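Local atomic coordinates of lipase, class 3 (Penicillium roqueforti FM164, PDB entry 6L7N), a protein that probably hydrolyses ester bonds of lipids such as triacylglycerols, as a fungal class 3 lipase of the alpha/beta-hydrolase superfamily. Residues Thr6-Leu9 / Asn10-Phe14; Gly41-Pro44 / Gln45-Glu48; His261-Tyr264 / Phe265-Asp269; Lys185-Thr188 / Ala189-Asn192. One frame throughout, in Å; residues are numbered along the deposited sequence.

How the contacts relate
Along the chain the order is contact 1, contact 2, contact 4, contact 3. Contacts 1, 2 and 3 form one cluster, their centres 14 to 15 Å apart and each touching the other two: the start of helix 6-22 packs on the C-terminal loop through Phe-265, Phe-14 meets Gln-45 and Val-46, and Asn-42 ND2 probably bonds Lys-267 O at 3.0 Å. The N-terminal region thus packs against the loop that carries His-261, a probable catalytic residue. Contact 4 ends helix 181-190, about 21, 30 and 25 Å from contacts 1, 2 and 3 (centre to centre), touching none of them and lying across the chain's centre from contacts 2 and 3.

Contact 1: residues Thr6-Leu9 / Asn10-Phe14; sequences TSEL and NQFDF
Thr-6 to Asp-13 form the opening turns of helix 6-22, with regular i to i+4 bonds running from Asn-10 N to Thr-6 O at 2.8 Å through to Asp-13 N and Leu-9 O at 2.9 Å, the last nearly straight at 172°. On one side Gln-11 doubles back on the preceding turn. Its NE2 makes a weak, fairly straight bond to Ser-7 O at 3.2 Å, a carbonyl that already accepts Gln-11 N, and a second weak one, strongly bent, to Ser-7 OG at 3.3 Å. With OG anti to the serine N (chi1 166°), the hydroxyl lies within reach of that amide, though at a poor angle. Phe-12 swings its ring beside its backbone N (chi1 -58°), which lays one face over the Glu-8 carbonyl: Glu-8 O sits 3.0 Å above the plane of the Phe-12 ring, displaced toward the rim. The far end of the same ring reaches Glu-8 CB, 3.9 Å from Phe-12 CE2, while the carboxylate of Glu-8 turns back to Ser-5 OG. Two further pairs are van der Waals contacts, in which Leu-9 CD1 lies 3.4 Å from Asp-13 OD1 and Thr-6 CG2 lies 3.7 Å from the amide nitrogen Asn-10 ND2. The helix rests on the central sheet by its Phe-12 side, where that ring meets Phe-196 of strand 193-198 and Tyr-220 of strand 219-222 edge-to-face and Phe-12 O bonds Tyr-173 OH of strand 169-173; Leu-9, Phe-12 and Asp-13 also pack against Phe-265 of the C-terminal loop.

Contact 2: residues Gly41-Pro44 / Gln45-Glu48; sequences GNCP and QVEE
Backbone bonds tie Cys-43 and Pro-44 to the first turn of helix 44-49. Glu-47 N donates to Cys-43 O at 3.1 Å, almost straight at 172°, and Glu-48 N donates to Pro-44 O at 2.9 Å along a more bent path of 149°. A solvent-mediated link runs beside them: one water accepts from Cys-43 N at 2.9 Å and donates to Glu-47 OE2 at 3.0 Å, so the carboxylate one turn up reaches back to the amide of the residue before the helix. The same OE2 accepts from Cys-38 N and, weakly, from Ser-37 OG, which fixes the extended Glu-47 chain over the helix start; the direct N-H of Cys-38 and the water held by Cys-43 N would probably favour the charged form. Cys-43 occupies the N-cap position and Pro-44 the first helical position, where the missing proline N-H costs no helical bond. This start is also covalently anchored, because the Cys-38 to Cys-43 disulfide joins the cap to the preceding loop. The cysteine sulfur stands between the backbone N and the carbonyl carbon (chi1 65°), a crowded position that brings SG alongside Glu-47, 3.9 Å from its OE2. The apolar contact centres on Cys-43 CB and Val-46 CB, 3.9 Å apart, with CG2 of the valine close by and Val-46 continuing inward to Ile-36 and Gln-17. Beyond the turn, Gln-17 OE1 of helix 6-22 accepts from Gln-45 N, and buried Asn-42 pairs its OD1 with Tyr-24 OH and its ND2 with Lys-267 O.

Contact 3: residues His261-Tyr264 / Phe265-Asp269; sequences HKWY and FMKTD
Asp-269 faces Lys-262 across the turn, its carboxylate surrounded by three lysines: OD1 takes Lys-267 NZ at 3.5 Å as well as Lys-272 NZ, while OD2 takes Lys-262 NZ at 3.3 Å in a weak bond. Lys-262 CD is modelled implausibly close to both oxygens, so this detail is doubtful. With several ammonium groups gathered around it, this buried acid is probably ionised. The backbone between them folds sharply back. Met-266 N gives a weak bond to Tyr-264 O at 2.8 Å around Phe-265, whose phi is positive (71°), as in a classic gamma turn. Two further bonds close the bend, Tyr-264 N to Met-266 O at 3.1 Å, in the carbonyl plane, and Thr-268 N to Lys-262 O at 3.1 Å, and together they leave a single beta bridge between Trp-263 and Lys-267. Lys-267 in turn centres an inverse gamma turn. This tight excursion immediately follows His-261, which bonds Ser-147 and Asp-201 in a geometry consistent with the Ser-His-Asp triad of an alpha/beta hydrolase. Tyr-264 points its hydroxyl to the same Asp-201, so the turn also contributes a second-shell partner to that site. On the opposite side of the bend one face of the six-membered ring of Trp-263 carries the aliphatic part of Lys-267: Lys-267 CB sits 4.1 Å from the centroid of that ring, 26° off its normal, a CH-pi contact. The lysine can follow the ring because its CG runs anti to the backbone N (chi1 -157°). A water bridges the turn, donating to Trp-263 O at 2.9 Å and accepting from Phe-265 N at 3.0 Å.

Contact 4: residues Lys185-Thr188 / Ala189-Asn192; sequences KHIT and AQGN
The imidazole of His-186 and the amide of Gln-190, one helical turn apart, are turned 47° against each other, and the amide meets the ring obliquely, neither squarely on a face nor at an edge. The extended glutamine chain begins with CG beside its backbone N (chi1 -69°), which brings Gln-190 CG to 3.4 Å from His-186 O and draws the amide back along the preceding turn. There Gln-190 OE1 passes 3.6 Å from Ile-187 CA and 4.0 Å from Ile-187 CG2. The amide also bonds to helix 148-161, OE1 accepting from Arg-161 NH1 and NE2 donating weakly to Ala-158 O. The backbone bonding shows the helix losing its regularity. Ala-189 N still makes an i to i+4 bond to Lys-185 O at 3.0 Å, but Gln-190 N divides itself between His-186 O at 3.1 Å and Ile-187 O at 3.0 Å, both weak. Gly-191 N then shortens the spacing to i+3, reaching Thr-188 O at 3.2 Å from well above the carbonyl plane (58° out of it). Thr-188 OG1 adds bonds to Ala-184 O and Ser-217 N. Gly-191, with positive phi, ends helix 181-190 and turns the chain into strand 193-198, the close of a beta-alpha-beta connection from parallel strand 169-173 in the alpha/beta-hydrolase sheet.

Contact 1: residues Thr6-Leu9 / Asn10-Phe14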
loop_
_atom_site.group_PDB
_atom_site.type_symbol
_atom_site.label_atom_id
_atom_site.label_comp_id
_atom_site.label_asym_id
_atom_site.label_seq_id
_atom_site.Cartn_x
_atom_site.Cartn_y
_atom_site.Cartn_z
ATOM N N THR A 6 21.094 -2.844 5.016
ATOM C CA THR A 6 20.510 -4.144 5.321
ATOM C C THR A 6 19.291 -4.008 6.226
ATOM O O THR A 6 18.290 -4.704 6.033
ATOM C CB THR A 6 21.569 -5.054 5.949
ATOM O OG1 THR A 6 22.461 -5.505 4.919
ATOM C CG2 THR A 6 20.924 -6.259 6.614
ATOM N N SER A 7 19.340 -3.090 7.194
ATOM C CA SER A 7 18.209 -2.899 8.105
ATOM C C SER A 7 16.972 -2.402 7.363
ATOM O O SER A 7 15.853 -2.900 7.574
ATOM C CB SER A 7 18.588 -1.910 9.200
ATOM O OG SER A 7 17.440 -1.464 9.895
ATOM N N GLU A 8 17.153 -1.388 6.516
ATOM C CA GLU A 8 16.052 -0.895 5.692
ATOM C C GLU A 8 15.493 -2.006 4.813
ATOM O O GLU A 8 14.270 -2.163 4.692
ATOM C CB GLU A 8 16.526 0.284 4.843
ATOM C CG GLU A 8 16.717 1.558 5.643
ATOM C CD GLU A 8 17.536 2.594 4.907
ATOM O OE1 GLU A 8 18.698 2.300 4.557
ATOM O OE2 GLU A 8 17.014 3.704 4.686
ATOM N N LEU A 9 16.378 -2.783 4.187
ATOM C CA LEU A 9 15.933 -3.888 3.342
ATOM C C LEU A 9 15.129 -4.907 4.141
ATOM O O LEU A 9 14.107 -5.413 3.664
ATOM C CB LEU A 9 17.138 -4.554 2.678
ATOM C CG LEU A 9 16.817 -5.771 1.814
ATOM C CD1 LEU A 9 16.015 -5.359 0.584
ATOM C CD2 LEU A 9 18.085 -6.514 1.421
ATOM N N ASN A 10 15.578 -5.232 5.353
ATOM C CA ASN A 10 14.835 -6.168 6.191
ATOM C C ASN A 10 13.431 -5.646 6.472
ATOM O O ASN A 10 12.440 -6.385 6.355
ATOM C CB ASN A 10 15.594 -6.413 7.497
ATOM C CG ASN A 10 16.916 -7.133 7.288
ATOM O OD1 ASN A 10 17.168 -7.713 6.231
ATOM N ND2 ASN A 10 17.774 -7.094 8.306
ATOM N N GLN A 11 13.324 -4.360 6.827
ATOM C CA GLN A 11 12.000 -3.776 7.045
ATOM C C GLN A 11 11.135 -3.852 5.787
ATOM O O GLN A 11 9.940 -4.191 5.857
ATOM C CB GLN A 11 12.139 -2.331 7.520
ATOM C CG GLN A 11 12.691 -2.241 8.919
ATOM C CD GLN A 11 13.077 -0.843 9.320
ATOM O OE1 GLN A 11 12.237 -0.059 9.768
ATOM N NE2 GLN A 11 14.359 -0.513 9.154
ATOM N N PHE A 12 11.726 -3.544 4.627
ATOM C CA PHE A 12 10.944 -3.500 3.394
ATOM C C PHE A 12 10.462 -4.896 3.005
ATOM O O PHE A 12 9.306 -5.066 2.593
ATOM C CB PHE A 12 11.768 -2.874 2.263
ATOM C CG PHE A 12 12.262 -1.469 2.553
ATOM C CD1 PHE A 12 11.644 -0.667 3.512
ATOM C CD2 PHE A 12 13.345 -0.956 1.859
ATOM C CE1 PHE A 12 12.105 0.623 3.774
ATOM C CE2 PHE A 12 13.811 0.347 2.112
ATOM C CZ PHE A 12 13.190 1.127 3.067
ATOM N N ASP A 13 11.331 -5.914 3.140
ATOM C CA ASP A 13 10.921 -7.301 2.908
ATOM C C ASP A 13 9.882 -7.767 3.903
ATOM O O ASP A 13 9.200 -8.762 3.636
ATOM C CB ASP A 13 12.070 -8.312 3.023
ATOM C CG ASP A 13 13.300 -7.893 2.306
ATOM O OD1 ASP A 13 13.187 -7.130 1.332
ATOM O OD2 ASP A 13 14.388 -8.393 2.674
ATOM N N PHE A 14 9.814 -7.137 5.076
ATOM C CA PHE A 14 8.892 -7.616 6.099
ATOM C C PHE A 14 7.480 -7.085 5.879
ATOM O O PHE A 14 6.516 -7.859 5.824
ATOM C CB PHE A 14 9.400 -7.219 7.485
ATOM C CG PHE A 14 8.415 -7.482 8.592
ATOM C CD1 PHE A 14 8.067 -8.776 8.934
ATOM C CD2 PHE A 14 7.841 -6.438 9.290
ATOM C CE1 PHE A 14 7.162 -9.017 9.952
ATOM C CE2 PHE A 14 6.935 -6.676 10.302
ATOM C CZ PHE A 14 6.599 -7.969 10.636
#

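Contact 2: residues Gly41-Pro44 / Gln45-Glu48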
loop_
_atom_site.group_PDB
_atom_site.type_symbol
_atom_site.label_atom_id
_atom_site.label_comp_id
_atom_site.label_asym_id
_atom_site.label_seq_id
_atom_site.Cartn_x
_atom_site.Cartn_y
_atom_site.Cartn_z
ATOM N N GLY A 41 2.465 -19.703 1.690
ATOM C CA GLY A 41 3.807 -19.558 2.212
ATOM C C GLY A 41 4.497 -18.253 1.883
ATOM O O GLY A 41 5.731 -18.212 1.852
ATOM N N ASN A 42 3.744 -17.172 1.662
ATOM C CA ASN A 42 4.350 -15.892 1.308
ATOM C C ASN A 42 4.208 -14.831 2.404
ATOM O O ASN A 42 4.444 -13.645 2.143
ATOM C CB ASN A 42 3.798 -15.381 -0.030
ATOM C CG ASN A 42 2.292 -15.228 -0.034
ATOM O OD1 ASN A 42 1.586 -15.847 0.768
ATOM N ND2 ASN A 42 1.787 -14.401 -0.951
ATOM N N CYS A 43 3.852 -15.221 3.630
ATOM C CA CYS A 43 4.090 -14.272 4.718
ATOM C C CYS A 43 4.728 -14.956 5.934
ATOM O O CYS A 43 4.203 -14.852 7.055
ATOM C CB CYS A 43 2.795 -13.540 5.104
ATOM S SG CYS A 43 1.431 -14.507 5.826
ATOM N N PRO A 44 5.868 -15.643 5.765
ATOM C CA PRO A 44 6.410 -16.414 6.902
ATOM C C PRO A 44 6.798 -15.552 8.092
ATOM O O PRO A 44 6.592 -15.961 9.240
ATOM C CB PRO A 44 7.629 -17.123 6.293
ATOM C CG PRO A 44 8.018 -16.266 5.119
ATOM C CD PRO A 44 6.711 -15.787 4.562
ATOM N N GLN A 45 7.364 -14.362 7.858
ATOM C CA GLN A 45 7.779 -13.532 8.988
ATOM C C GLN A 45 6.581 -12.924 9.714
ATOM O O GLN A 45 6.645 -12.676 10.930
ATOM C CB GLN A 45 8.746 -12.453 8.511
ATOM C CG GLN A 45 10.072 -13.010 7.997
ATOM C CD GLN A 45 11.078 -11.925 7.657
ATOM O OE1 GLN A 45 10.708 -10.820 7.265
ATOM N NE2 GLN A 45 12.361 -12.234 7.816
ATOM N N VAL A 46 5.469 -12.714 9.004
ATOM C CA VAL A 46 4.243 -12.305 9.680
ATOM C C VAL A 46 3.784 -13.397 10.632
ATOM O O VAL A 46 3.522 -13.146 11.814
ATOM C CB VAL A 46 3.138 -11.973 8.665
ATOM C CG1 VAL A 46 1.818 -11.838 9.392
ATOM C CG2 VAL A 46 3.480 -10.693 7.925
ATOM N N GLU A 47 3.649 -14.620 10.123
ATOM C CA GLU A 47 3.234 -15.714 10.994
ATOM C C GLU A 47 4.199 -15.889 12.160
ATOM O O GLU A 47 3.770 -16.214 13.278
ATOM C CB GLU A 47 3.127 -17.006 10.195
ATOM C CG GLU A 47 2.039 -16.970 9.142
ATOM C CD GLU A 47 2.080 -18.185 8.258
ATOM O OE1 GLU A 47 2.728 -19.179 8.665
ATOM O OE2 GLU A 47 1.464 -18.150 7.169
ATOM N N GLU A 48 5.493 -15.666 11.918
ATOM C CA GLU A 48 6.503 -15.764 12.968
ATOM C C GLU A 48 6.283 -14.744 14.074
ATOM O O GLU A 48 6.574 -15.028 15.241
ATOM C CB GLU A 48 7.902 -15.596 12.366
ATOM C CG GLU A 48 9.024 -15.401 13.393
ATOM C CD GLU A 48 9.159 -16.548 14.391
ATOM O OE1 GLU A 48 9.978 -16.479 15.331
ATOM O OE2 GLU A 48 8.472 -17.542 14.207
HETATM O O HOH W 1 3.486 -17.718 5.001
#

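Contact 3: residues His261-Tyr264 / Phe265-Asp269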
loop_
_atom_site.group_PDB
_atom_site.type_symbol
_atom_site.label_atom_id
_atom_site.label_comp_id
_atom_site.label_asym_id
_atom_site.label_seq_id
_atom_site.Cartn_x
_atom_site.Cartn_y
_atom_site.Cartn_z
ATOM N N HIS A 261 4.491 -6.454 -11.894
ATOM C CA HIS A 261 3.614 -5.948 -10.844
ATOM C C HIS A 261 3.495 -6.920 -9.684
ATOM O O HIS A 261 3.192 -6.510 -8.556
ATOM C CB HIS A 261 2.225 -5.681 -11.413
ATOM C CG HIS A 261 1.295 -4.987 -10.463
ATOM N ND1 HIS A 261 1.618 -3.810 -9.818
ATOM C CD2 HIS A 261 0.042 -5.302 -10.056
ATOM C CE1 HIS A 261 0.604 -3.431 -9.059
ATOM N NE2 HIS A 261 -0.361 -4.321 -9.180
ATOM N N LYS A 262 3.703 -8.203 -9.932
ATOM C CA LYS A 262 3.405 -9.150 -8.868
ATOM C C LYS A 262 4.596 -9.427 -7.965
ATOM O O LYS A 262 4.413 -9.986 -6.878
ATOM C CB LYS A 262 2.853 -10.447 -9.475
ATOM C CG LYS A 262 1.636 -10.150 -10.366
ATOM C CD LYS A 262 0.516 -11.106 -10.074
ATOM C CE LYS A 262 -0.409 -11.369 -11.249
ATOM N NZ LYS A 262 -1.232 -12.605 -11.012
ATOM N N TRP A 263 5.791 -9.006 -8.361
ATOM C CA TRP A 263 7.039 -9.413 -7.725
ATOM C C TRP A 263 7.644 -8.227 -6.972
ATOM O O TRP A 263 8.448 -7.464 -7.510
ATOM C CB TRP A 263 7.989 -9.979 -8.782
ATOM C CG TRP A 263 7.484 -11.293 -9.314
ATOM C CD1 TRP A 263 6.841 -11.519 -10.507
ATOM C CD2 TRP A 263 7.534 -12.556 -8.639
ATOM N NE1 TRP A 263 6.516 -12.851 -10.620
ATOM C CE2 TRP A 263 6.933 -13.509 -9.489
ATOM C CE3 TRP A 263 8.043 -12.976 -7.404
ATOM C CZ2 TRP A 263 6.824 -14.857 -9.140
ATOM C CZ3 TRP A 263 7.937 -14.316 -7.062
ATOM C CH2 TRP A 263 7.332 -15.238 -7.925
ATOM N N TYR A 264 7.246 -8.080 -5.713
ATOM C CA TYR A 264 7.752 -7.038 -4.823
ATOM C C TYR A 264 8.268 -7.771 -3.592
ATOM O O TYR A 264 7.522 -7.940 -2.625
ATOM C CB TYR A 264 6.667 -6.012 -4.476
ATOM C CG TYR A 264 6.451 -4.965 -5.573
ATOM C CD1 TYR A 264 5.896 -5.315 -6.797
ATOM C CD2 TYR A 264 6.806 -3.640 -5.368
ATOM C CE1 TYR A 264 5.699 -4.376 -7.795
ATOM C CE2 TYR A 264 6.617 -2.691 -6.355
ATOM C CZ TYR A 264 6.072 -3.062 -7.568
ATOM O OH TYR A 264 5.885 -2.106 -8.545
ATOM N N PHE A 265 9.530 -8.209 -3.664
ATOM C CA PHE A 265 10.216 -9.054 -2.685
ATOM C C PHE A 265 9.673 -10.481 -2.716
ATOM O O PHE A 265 10.448 -11.437 -2.841
ATOM C CB PHE A 265 10.133 -8.456 -1.274
ATOM C CG PHE A 265 10.691 -7.067 -1.179
ATOM C CD1 PHE A 265 12.055 -6.855 -1.236
ATOM C CD2 PHE A 265 9.850 -5.973 -1.061
ATOM C CE1 PHE A 265 12.583 -5.573 -1.154
ATOM C CE2 PHE A 265 10.358 -4.686 -0.997
ATOM C CZ PHE A 265 11.728 -4.481 -1.038
ATOM N N MET A 266 8.361 -10.647 -2.585
ATOM C CA MET A 266 7.701 -11.941 -2.727
ATOM C C MET A 266 6.658 -11.863 -3.830
ATOM O O MET A 266 6.432 -10.810 -4.433
ATOM C CB MET A 266 7.032 -12.392 -1.421
ATOM C CG MET A 266 7.992 -12.614 -0.263
ATOM S SD MET A 266 8.695 -11.055 0.291
ATOM C CE MET A 266 9.276 -11.467 1.926
ATOM N N LYS A 267 6.022 -13.005 -4.096
ATOM C CA LYS A 267 4.822 -13.019 -4.922
ATOM C C LYS A 267 3.683 -12.473 -4.080
ATOM O O LYS A 267 2.999 -13.237 -3.391
ATOM C CB LYS A 267 4.514 -14.433 -5.408
ATOM C CG LYS A 267 3.674 -14.485 -6.652
ATOM C CD LYS A 267 3.695 -15.890 -7.225
ATOM C CE LYS A 267 2.293 -16.362 -7.487
ATOM N NZ LYS A 267 1.432 -15.217 -7.888
ATOM N N THR A 268 3.469 -11.155 -4.126
ATOM C CA THR A 268 2.616 -10.531 -3.119
ATOM C C THR A 268 1.175 -11.021 -3.209
ATOM O O THR A 268 0.500 -11.163 -2.185
ATOM C CB THR A 268 2.665 -9.004 -3.240
ATOM O OG1 THR A 268 1.783 -8.577 -4.287
ATOM C CG2 THR A 268 4.069 -8.534 -3.562
ATOM N N ASP A 269 0.676 -11.283 -4.418
ATOM C CA ASP A 269 -0.732 -11.638 -4.580
ATOM C C ASP A 269 -0.967 -13.135 -4.758
ATOM O O ASP A 269 -1.992 -13.524 -5.329
ATOM C CB ASP A 269 -1.356 -10.870 -5.747
ATOM C CG ASP A 269 -0.906 -11.382 -7.090
ATOM O OD1 ASP A 269 0.144 -12.062 -7.158
ATOM O OD2 ASP A 269 -1.601 -11.088 -8.089
HETATM O O HOH W 2 10.969 -7.953 -6.249
#

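Contact 4: residues Lys185-Thr188 / Ala189-Asn192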
loop_
_atom_site.group_PDB
_atom_site.type_symbol
_atom_site.label_atom_id
_atom_site.label_comp_id
_atom_site.label_asym_id
_atom_site.label_seq_id
_atom_site.Cartn_x
_atom_site.Cartn_y
_atom_site.Cartn_z
ATOM N N LYS A 185 2.535 16.607 -2.426
ATOM C CA LYS A 185 3.430 17.413 -1.597
ATOM C C LYS A 185 3.043 17.336 -0.122
ATOM O O LYS A 185 3.908 17.235 0.757
ATOM C CB LYS A 185 3.403 18.858 -2.088
ATOM C CG LYS A 185 4.329 19.819 -1.390
ATOM C CD LYS A 185 4.208 21.188 -2.065
ATOM C CE LYS A 185 4.625 22.328 -1.156
ATOM N NZ LYS A 185 6.104 22.505 -1.116
ATOM N N HIS A 186 1.742 17.352 0.163
ATOM C CA HIS A 186 1.270 17.285 1.547
ATOM C C HIS A 186 1.600 15.933 2.184
ATOM O O HIS A 186 2.140 15.858 3.305
ATOM C CB HIS A 186 -0.238 17.548 1.558
ATOM C CG HIS A 186 -0.879 17.417 2.907
ATOM N ND1 HIS A 186 -0.832 18.418 3.855
ATOM C CD2 HIS A 186 -1.585 16.405 3.467
ATOM C CE1 HIS A 186 -1.478 18.029 4.941
ATOM N NE2 HIS A 186 -1.950 16.811 4.730
ATOM N N ILE A 187 1.315 14.852 1.467
ATOM C CA ILE A 187 1.650 13.522 1.983
ATOM C C ILE A 187 3.160 13.375 2.141
ATOM O O ILE A 187 3.651 12.874 3.159
ATOM C CB ILE A 187 1.091 12.424 1.066
ATOM C CG1 ILE A 187 -0.426 12.573 0.857
ATOM C CG2 ILE A 187 1.464 11.037 1.639
ATOM C CD1 ILE A 187 -0.999 11.598 -0.154
ATOM N N THR A 188 3.926 13.798 1.134
ATOM C CA THR A 188 5.379 13.701 1.240
ATOM C C THR A 188 5.884 14.415 2.487
ATOM O O THR A 188 6.775 13.907 3.178
ATOM C CB THR A 188 6.051 14.289 -0.003
ATOM O OG1 THR A 188 5.698 13.511 -1.154
ATOM C CG2 THR A 188 7.552 14.251 0.161
ATOM N N ALA A 189 5.309 15.588 2.799
ATOM C CA ALA A 189 5.750 16.348 3.966
ATOM C C ALA A 189 5.313 15.720 5.274
ATOM O O ALA A 189 5.897 16.043 6.310
ATOM C CB ALA A 189 5.234 17.783 3.924
ATOM N N GLN A 190 4.284 14.857 5.262
ATOM C CA GLN A 190 3.948 14.152 6.497
ATOM C C GLN A 190 5.037 13.186 6.947
ATOM O O GLN A 190 5.064 12.805 8.127
ATOM C CB GLN A 190 2.651 13.366 6.325
ATOM C CG GLN A 190 1.439 14.255 6.195
ATOM C CD GLN A 190 0.206 13.457 5.899
ATOM O OE1 GLN A 190 0.263 12.483 5.162
ATOM N NE2 GLN A 190 -0.917 13.850 6.493
ATOM N N GLY A 191 5.886 12.735 6.033
ATOM C CA GLY A 191 6.939 11.793 6.367
ATOM C C GLY A 191 6.419 10.385 6.607
ATOM O O GLY A 191 5.229 10.083 6.471
ATOM N N ASN A 192 7.363 9.501 6.949
ATOM C CA ASN A 192 7.071 8.088 7.229
ATOM C C ASN A 192 6.399 7.390 6.043
ATOM O O ASN A 192 5.517 6.547 6.223
ATOM C CB ASN A 192 6.213 7.947 8.489
ATOM C CG ASN A 192 6.964 8.338 9.758
ATOM O OD1 ASN A 192 8.094 7.907 9.985
ATOM N ND2 ASN A 192 6.339 9.160 10.579
#